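Local atomic coordinates of helicase of the snf2/rad54 family (Sulfolobus solfataricus, PDB entry 1Z5Z), a protein that probably couples ATP hydrolysis to movement along double-stranded DNA, as a Swi2/Snf2-family ATPase, of which this is the C-terminal domain. Residues A[31-43]-A[93-105]. Numbering follows the deposited sequence.
Sequences TNVYCNLTPEQAA and RRSGKMIRTMEII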
ATOM      1  N   THR A  31      12.586   1.480   7.152  1.00 65.68           N
ATOM      2  CA  THR A  31      13.229   1.838   5.903  1.00 59.56           C
ATOM      3  C   THR A  31      12.372   1.580   4.656  1.00 56.81           C
ATOM      4  O   THR A  31      11.537   0.670   4.616  1.00 55.93           O
ATOM      5  CB  THR A  31      14.571   1.053   5.725  1.00 58.85           C
ATOM      6  N   ASN A  32      12.609   2.382   3.624  1.00 52.87           N
ATOM      7  CA  ASN A  32      11.898   2.259   2.359  1.00 46.25           C
ATOM      8  C   ASN A  32      12.437   1.118   1.512  1.00 43.15           C
ATOM      9  O   ASN A  32      13.637   0.883   1.465  1.00 41.84           O
ATOM     10  CB  ASN A  32      12.017   3.562   1.573  1.00 45.80           C
ATOM     11  CG  ASN A  32      11.155   4.674   2.153  1.00 49.77           C
ATOM     12  OD1 ASN A  32      10.267   4.430   2.978  1.00 46.83           O
ATOM     13  ND2 ASN A  32      11.396   5.900   1.705  1.00 47.95           N
ATOM     14  N   VAL A  33      11.540   0.388   0.859  1.00 38.02           N
ATOM     15  CA  VAL A  33      11.924  -0.692  -0.031  1.00 35.98           C
ATOM     16  C   VAL A  33      11.347  -0.267  -1.390  1.00 40.23           C
ATOM     17  O   VAL A  33      10.125  -0.227  -1.578  1.00 37.54           O
ATOM     18  CB  VAL A  33      11.323  -2.036   0.439  1.00 36.73           C
ATOM     19  CG1 VAL A  33      11.409  -3.095  -0.680  1.00 35.37           C
ATOM     20  CG2 VAL A  33      12.068  -2.520   1.704  1.00 36.73           C
ATOM     21  N   TYR A  34      12.226   0.105  -2.319  1.00 38.70           N
ATOM     22  CA  TYR A  34      11.802   0.558  -3.650  1.00 39.69           C
ATOM     23  C   TYR A  34      11.532  -0.601  -4.576  1.00 38.50           C
ATOM     24  O   TYR A  34      12.358  -1.496  -4.761  1.00 39.30           O
ATOM     25  CB  TYR A  34      12.848   1.487  -4.244  1.00 35.70           C
ATOM     26  CG  TYR A  34      13.009   2.706  -3.380  1.00 37.62           C
ATOM     27  CD1 TYR A  34      12.129   3.768  -3.487  1.00 35.22           C
ATOM     28  CD2 TYR A  34      13.998   2.757  -2.384  1.00 38.95           C
ATOM     29  CE1 TYR A  34      12.206   4.869  -2.617  1.00 36.75           C
ATOM     30  CE2 TYR A  34      14.094   3.848  -1.510  1.00 36.18           C
ATOM     31  CZ  TYR A  34      13.189   4.894  -1.639  1.00 39.16           C
ATOM     32  OH  TYR A  34      13.257   5.973  -0.808  1.00 42.73           O
ATOM     33  N   CYS A  35      10.348  -0.573  -5.151  1.00 34.58           N
ATOM     34  CA  CYS A  35       9.909  -1.639  -6.008  1.00 34.22           C
ATOM     35  C   CYS A  35       9.491  -1.060  -7.331  1.00 34.81           C
ATOM     36  O   CYS A  35       8.652  -0.164  -7.389  1.00 36.44           O
ATOM     37  CB  CYS A  35       8.697  -2.357  -5.387  1.00 34.65           C
ATOM     38  SG  CYS A  35       8.789  -2.780  -3.631  1.00 33.87           S
ATOM     39  N   ASN A  36      10.069  -1.602  -8.397  1.00 36.78           N
ATOM     40  CA  ASN A  36       9.771  -1.183  -9.750  1.00 33.24           C
ATOM     41  C   ASN A  36       8.442  -1.812 -10.162  1.00 34.10           C
ATOM     42  O   ASN A  36       8.136  -2.945  -9.790  1.00 33.54           O
ATOM     43  CB  ASN A  36      10.877  -1.670 -10.713  1.00 36.85           C
ATOM     44  CG  ASN A  36      12.252  -1.113 -10.349  1.00 37.83           C
ATOM     45  OD1 ASN A  36      12.472   0.105 -10.396  1.00 40.30           O
ATOM     46  ND2 ASN A  36      13.166  -1.991  -9.953  1.00 35.58           N
ATOM     47  N   LEU A  37       7.659  -1.060 -10.920  1.00 33.68           N
ATOM     48  CA  LEU A  37       6.401  -1.554 -11.431  1.00 36.16           C
ATOM     49  C   LEU A  37       6.759  -2.523 -12.564  1.00 39.88           C
ATOM     50  O   LEU A  37       7.818  -2.406 -13.188  1.00 36.91           O
ATOM     51  CB  LEU A  37       5.609  -0.405 -12.041  1.00 36.25           C
ATOM     52  CG  LEU A  37       5.009   0.635 -11.102  1.00 33.00           C
ATOM     53  CD1 LEU A  37       4.382   1.732 -11.944  1.00 32.07           C
ATOM     54  CD2 LEU A  37       3.958  -0.061 -10.193  1.00 29.45           C
ATOM     55  N   THR A  38       5.864  -3.460 -12.823  1.00 36.82           N
ATOM     56  CA  THR A  38       6.024  -4.401 -13.911  1.00 37.76           C
ATOM     57  C   THR A  38       5.551  -3.635 -15.166  1.00 38.44           C
ATOM     58  O   THR A  38       4.814  -2.656 -15.061  1.00 38.04           O
ATOM     59  CB  THR A  38       5.050  -5.553 -13.767  1.00 37.24           C
ATOM     60  OG1 THR A  38       3.732  -5.000 -13.752  1.00 40.71           O
ATOM     61  CG2 THR A  38       5.306  -6.373 -12.482  1.00 37.82           C
ATOM     62  N   PRO A  39       5.954  -4.079 -16.361  1.00 39.07           N
ATOM     63  CA  PRO A  39       5.519  -3.400 -17.586  1.00 39.04           C
ATOM     64  C   PRO A  39       3.986  -3.226 -17.626  1.00 40.46           C
ATOM     65  O   PRO A  39       3.476  -2.154 -17.997  1.00 44.15           O
ATOM     66  CB  PRO A  39       6.016  -4.336 -18.690  1.00 38.97           C
ATOM     67  CG  PRO A  39       7.264  -4.854 -18.141  1.00 39.42           C
ATOM     68  CD  PRO A  39       6.940  -5.138 -16.667  1.00 38.65           C
ATOM     69  N   GLU A  40       3.250  -4.274 -17.250  1.00 40.18           N
ATOM     70  CA  GLU A  40       1.802  -4.201 -17.246  1.00 39.14           C
ATOM     71  C   GLU A  40       1.389  -3.031 -16.312  1.00 40.91           C
ATOM     72  O   GLU A  40       0.647  -2.131 -16.721  1.00 39.82           O
ATOM     73  CB  GLU A  40       1.198  -5.537 -16.780  1.00 39.75           C
ATOM     74  CG  GLU A  40      -0.368  -5.549 -16.668  1.00 44.62           C
ATOM     75  CD  GLU A  40      -0.952  -6.839 -16.035  1.00 44.69           C
ATOM     76  OE1 GLU A  40      -0.221  -7.566 -15.329  1.00 47.68           O
ATOM     77  OE2 GLU A  40      -2.162  -7.120 -16.209  1.00 49.44           O
ATOM     78  N   GLN A  41       1.910  -3.014 -15.087  1.00 39.15           N
ATOM     79  CA  GLN A  41       1.577  -1.949 -14.136  1.00 36.85           C
ATOM     80  C   GLN A  41       1.913  -0.551 -14.639  1.00 38.28           C
ATOM     81  O   GLN A  41       1.128   0.390 -14.449  1.00 37.58           O
ATOM     82  CB  GLN A  41       2.282  -2.175 -12.782  1.00 32.48           C
ATOM     83  CG  GLN A  41       1.728  -3.323 -11.946  1.00 33.81           C
ATOM     84  CD  GLN A  41       2.481  -3.514 -10.620  1.00 38.49           C
ATOM     85  OE1 GLN A  41       3.705  -3.733 -10.603  1.00 34.72           O
ATOM     86  NE2 GLN A  41       1.753  -3.425  -9.504  1.00 31.60           N
ATOM     87  N   ALA A  42       3.074  -0.403 -15.276  1.00 35.91           N
ATOM     88  CA  ALA A  42       3.497   0.894 -15.772  1.00 36.95           C
ATOM     89  C   ALA A  42       2.561   1.355 -16.870  1.00 36.89           C
ATOM     90  O   ALA A  42       2.208   2.540 -16.949  1.00 36.04           O
ATOM     91  CB  ALA A  42       4.943   0.837 -16.284  1.00 36.28           C
ATOM     92  N   ALA A  43       2.129   0.425 -17.709  1.00 39.07           N
ATOM     93  CA  ALA A  43       1.204   0.806 -18.774  1.00 41.61           C
ATOM     94  C   ALA A  43      -0.142   1.254 -18.213  1.00 39.86           C
ATOM     95  O   ALA A  43      -0.720   2.210 -18.706  1.00 42.48           O
ATOM     96  CB  ALA A  43       0.990  -0.343 -19.732  1.00 41.50           C
ATOM     97  N   ARG A  93       4.044 -12.502  -9.789  1.00 40.97           N
ATOM     98  CA  ARG A  93       4.571 -11.997 -11.066  1.00 42.36           C
ATOM     99  C   ARG A  93       3.997 -10.694 -11.604  1.00 40.57           C
ATOM    100  O   ARG A  93       4.712  -9.904 -12.225  1.00 38.93           O
ATOM    101  CB  ARG A  93       4.414 -13.081 -12.168  1.00 48.73           C
ATOM    102  CG  ARG A  93       4.677 -12.627 -13.617  1.00 58.31           C
ATOM    103  CD  ARG A  93       4.539 -13.737 -14.605  1.00 63.51           C
ATOM    104  NE  ARG A  93       3.676 -14.849 -14.164  1.00 66.27           N
ATOM    105  CZ  ARG A  93       3.086 -15.706 -14.988  1.00 71.43           C
ATOM    106  NH1 ARG A  93       2.336 -16.639 -14.502  1.00 74.83           N
ATOM    107  NH2 ARG A  93       3.081 -15.508 -16.286  1.00 74.31           N
ATOM    108  N   ARG A  94       2.714 -10.455 -11.377  1.00 38.40           N
ATOM    109  CA  ARG A  94       2.084  -9.240 -11.880  1.00 37.57           C
ATOM    110  C   ARG A  94       2.335  -7.987 -11.025  1.00 35.65           C
ATOM    111  O   ARG A  94       2.008  -6.866 -11.431  1.00 36.03           O
ATOM    112  CB  ARG A  94       0.591  -9.487 -12.026  1.00 36.00           C
ATOM    113  CG  ARG A  94       0.285 -10.659 -12.977  1.00 40.30           C
ATOM    114  CD  ARG A  94      -1.219 -10.848 -13.107  1.00 38.84           C
ATOM    115  NE  ARG A  94      -1.845  -9.689 -13.721  1.00 38.20           N
ATOM    116  CZ  ARG A  94      -3.160  -9.508 -13.782  1.00 39.40           C
ATOM    117  NH1 ARG A  94      -3.659  -8.428 -14.371  1.00 39.61           N
ATOM    118  NH2 ARG A  94      -3.965 -10.406 -13.239  1.00 37.75           N
ATOM    119  N   SER A  95       2.960  -8.167  -9.870  1.00 35.12           N
ATOM    120  CA  SER A  95       3.191  -7.029  -8.988  1.00 32.35           C
ATOM    121  C   SER A  95       4.644  -6.792  -8.492  1.00 30.02           C
ATOM    122  O   SER A  95       5.198  -7.597  -7.777  1.00 31.06           O
ATOM    123  CB  SER A  95       2.204  -7.142  -7.780  1.00 29.08           C
ATOM    124  OG  SER A  95       2.637  -6.332  -6.679  1.00 30.39           O
ATOM    125  N   GLY A  96       5.236  -5.663  -8.865  1.00 34.39           N
ATOM    126  CA  GLY A  96       6.574  -5.344  -8.373  1.00 32.70           C
ATOM    127  C   GLY A  96       6.656  -5.493  -6.856  1.00 35.66           C
ATOM    128  O   GLY A  96       7.640  -6.044  -6.355  1.00 30.27           O
ATOM    129  N   LYS A  97       5.621  -5.018  -6.132  1.00 30.12           N
ATOM    130  CA  LYS A  97       5.549  -5.105  -4.664  1.00 28.94           C
ATOM    131  C   LYS A  97       5.442  -6.528  -4.139  1.00 28.54           C
ATOM    132  O   LYS A  97       6.104  -6.891  -3.169  1.00 30.65           O
ATOM    133  CB  LYS A  97       4.339  -4.295  -4.115  1.00 29.17           C
ATOM    134  CG  LYS A  97       4.538  -2.779  -4.116  1.00 26.39           C
ATOM    135  CD  LYS A  97       3.455  -2.086  -3.262  1.00 26.11           C
ATOM    136  CE  LYS A  97       3.554  -0.588  -3.364  1.00 26.26           C
ATOM    137  NZ  LYS A  97       2.404   0.059  -2.704  1.00 27.56           N
ATOM    138  N   MET A  98       4.573  -7.324  -4.757  1.00 28.61           N
ATOM    139  CA  MET A  98       4.405  -8.721  -4.370  1.00 29.13           C
ATOM    140  C   MET A  98       5.740  -9.440  -4.585  1.00 33.43           C
ATOM    141  O   MET A  98       6.150 -10.264  -3.777  1.00 33.14           O
ATOM    142  CB  MET A  98       3.334  -9.384  -5.246  1.00 31.11           C
ATOM    143  CG  MET A  98       2.067  -9.857  -4.557  1.00 34.34           C
ATOM    144  SD  MET A  98       1.771  -9.520  -2.801  1.00 36.08           S
ATOM    145  CE  MET A  98       2.467 -10.982  -2.212  1.00 30.92           C
ATOM    146  N   ILE A  99       6.419  -9.127  -5.680  1.00 34.16           N
ATOM    147  CA  ILE A  99       7.694  -9.772  -5.960  1.00 37.28           C
ATOM    148  C   ILE A  99       8.695  -9.465  -4.845  1.00 37.06           C
ATOM    149  O   ILE A  99       9.400 -10.364  -4.394  1.00 34.50           O
ATOM    150  CB  ILE A  99       8.248  -9.306  -7.327  1.00 38.60           C
ATOM    151  CG1 ILE A  99       7.461  -9.970  -8.450  1.00 38.20           C
ATOM    152  CG2 ILE A  99       9.762  -9.625  -7.443  1.00 43.19           C
ATOM    153  CD1 ILE A  99       7.549  -9.212  -9.789  1.00 39.80           C
ATOM    154  N   ARG A 100       8.767  -8.213  -4.398  1.00 34.48           N
ATOM    155  CA  ARG A 100       9.701  -7.903  -3.330  1.00 36.18           C
ATOM    156  C   ARG A 100       9.206  -8.489  -2.013  1.00 35.47           C
ATOM    157  O   ARG A 100      10.014  -8.874  -1.166  1.00 33.94           O
ATOM    158  CB  ARG A 100       9.894  -6.385  -3.160  1.00 38.95           C
ATOM    159  CG  ARG A 100      10.651  -5.736  -4.285  1.00 47.76           C
ATOM    160  CD  ARG A 100      12.130  -6.094  -4.225  1.00 53.91           C
ATOM    161  NE  ARG A 100      12.936  -4.905  -3.981  1.00 59.25           N
ATOM    162  CZ  ARG A 100      13.666  -4.705  -2.887  1.00 60.69           C
ATOM    163  NH1 ARG A 100      14.358  -3.572  -2.760  1.00 58.86           N
ATOM    164  NH2 ARG A 100      13.709  -5.636  -1.928  1.00 57.82           N
ATOM    165  N   THR A 101       7.890  -8.563  -1.830  1.00 33.40           N
ATOM    166  CA  THR A 101       7.364  -9.102  -0.584  1.00 33.13           C
ATOM    167  C   THR A 101       7.778 -10.564  -0.346  1.00 31.93           C
ATOM    168  O   THR A 101       8.147 -10.933   0.773  1.00 33.00           O
ATOM    169  CB  THR A 101       5.819  -8.951  -0.541  1.00 31.75           C
ATOM    170  OG1 THR A 101       5.491  -7.545  -0.557  1.00 29.70           O
ATOM    171  CG2 THR A 101       5.240  -9.623   0.739  1.00 26.16           C
ATOM    172  N   MET A 102       7.690 -11.404  -1.371  1.00 31.93           N
ATOM    173  CA  MET A 102       8.100 -12.796  -1.212  1.00 33.64           C
ATOM    174  C   MET A 102       9.622 -12.836  -0.910  1.00 36.04           C
ATOM    175  O   MET A 102      10.067 -13.702  -0.173  1.00 37.07           O
ATOM    176  CB  MET A 102       7.782 -13.613  -2.463  1.00 31.56           C
ATOM    177  CG  MET A 102       6.261 -13.676  -2.829  1.00 31.96           C
ATOM    178  SD  MET A 102       5.133 -13.910  -1.451  1.00 41.29           S
ATOM    179  CE  MET A 102       5.550 -15.649  -0.967  1.00 39.52           C
ATOM    180  N   GLU A 103      10.401 -11.898  -1.450  1.00 36.08           N
ATOM    181  CA  GLU A 103      11.837 -11.885  -1.170  1.00 40.34           C
ATOM    182  C   GLU A 103      12.054 -11.550   0.279  1.00 40.26           C
ATOM    183  O   GLU A 103      12.904 -12.161   0.934  1.00 40.20           O
ATOM    184  CB  GLU A 103      12.599 -10.861  -2.018  1.00 39.14           C
ATOM    185  CG  GLU A 103      12.342 -11.006  -3.510  1.00 47.05           C
ATOM    186  CD  GLU A 103      13.105  -9.996  -4.362  1.00 46.71           C
ATOM    187  OE1 GLU A 103      13.412  -8.882  -3.887  1.00 48.89           O
ATOM    188  OE2 GLU A 103      13.382 -10.330  -5.527  1.00 52.67           O
ATOM    189  N   ILE A 104      11.285 -10.593   0.799  1.00 34.79           N
ATOM    190  CA  ILE A 104      11.448 -10.208   2.198  1.00 34.35           C
ATOM    191  C   ILE A 104      11.011 -11.352   3.096  1.00 35.66           C
ATOM    192  O   ILE A 104      11.649 -11.676   4.101  1.00 36.24           O
ATOM    193  CB  ILE A 104      10.608  -8.959   2.548  1.00 33.40           C
ATOM    194  CG1 ILE A 104      11.196  -7.708   1.871  1.00 36.69           C
ATOM    195  CG2 ILE A 104      10.535  -8.823   4.045  1.00 33.33           C
ATOM    196  CD1 ILE A 104      10.214  -6.480   1.810  1.00 36.55           C
ATOM    197  N   ILE A 105       9.894 -11.954   2.731  1.00 35.52           N
ATOM    198  CA  ILE A 105       9.380 -13.072   3.491  1.00 38.29           C
ATOM    199  C   ILE A 105      10.419 -14.221   3.608  1.00 40.40           C
ATOM    200  O   ILE A 105      10.647 -14.784   4.693  1.00 38.67           O
ATOM    201  CB  ILE A 105       8.058 -13.592   2.834  1.00 34.88           C
ATOM    202  CG1 ILE A 105       6.933 -12.561   3.071  1.00 38.00           C
ATOM    203  CG2 ILE A 105       7.657 -14.936   3.438  1.00 37.04           C
ATOM    204  CD1 ILE A 105       5.529 -13.089   2.713  1.00 37.50           C
TER
HETATM  205  O   HOH W   1       3.803  -3.058  -7.451  1.00 34.77           O
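Glu40 sets CG trans to its own backbone N (chi1 177°) and runs on extended, while Arg94 bends at chi3 (64°), and the two side chains meet as a side-on, two-nitrogen salt bridge. Arg94 NE reaches Glu40 OE1 at 3.1 Å on its syn lone pair, nearly straight; Arg94 NH1 lies 2.7 Å from Glu40 OE2, more bent. Carboxylate and guanidinium are almost coplanar, 17° apart. Lys86 also pairs with Glu40 OE2, and Arg94 NH2 bonds the carbonyls of Gly87 and Glu89. Without the guanidinium, as with an alanine in place of Arg94, Glu40 is likely to keep Lys86 but lose its two-nitrogen partner, and those two carbonyls would lose this donor.

Beside the bridge, Gln41 links two helix starts. Its OE1 accepts from Gly96 N at 3.0 Å, the donor tilted from the carbonyl plane, and on an in-plane lone pair from Thr38 N, closing a capping box with the bond from Gln41 N to Thr38 OG1. Gln41 NE2 bonds Ile78 O and a water that also accepts from Lys97 N. At Gly96 the backbones close in: its CA makes a CH···O contact of 3.2 Å with Asn36 O, where a side chain would clash.

Farther along, helix 96-110 packs on strand 29-35, an outermost strand of the parallel sheet in this RecA-like helicase domain, with Cys35 SG 3.6 Å from Arg100 CG. Val33 CG1 sits 3.5 Å above the centre of one Arg100 guanidinium face, and Ile104 packs more loosely against the same methyl.

The backbone N-H groups of Thr38 and Gly96 thus share Gln41 OE1, that of buried Lys97 goes to the water, and at the Glu40 end Lys86 and Arg94 would probably favour an ionised carboxylate.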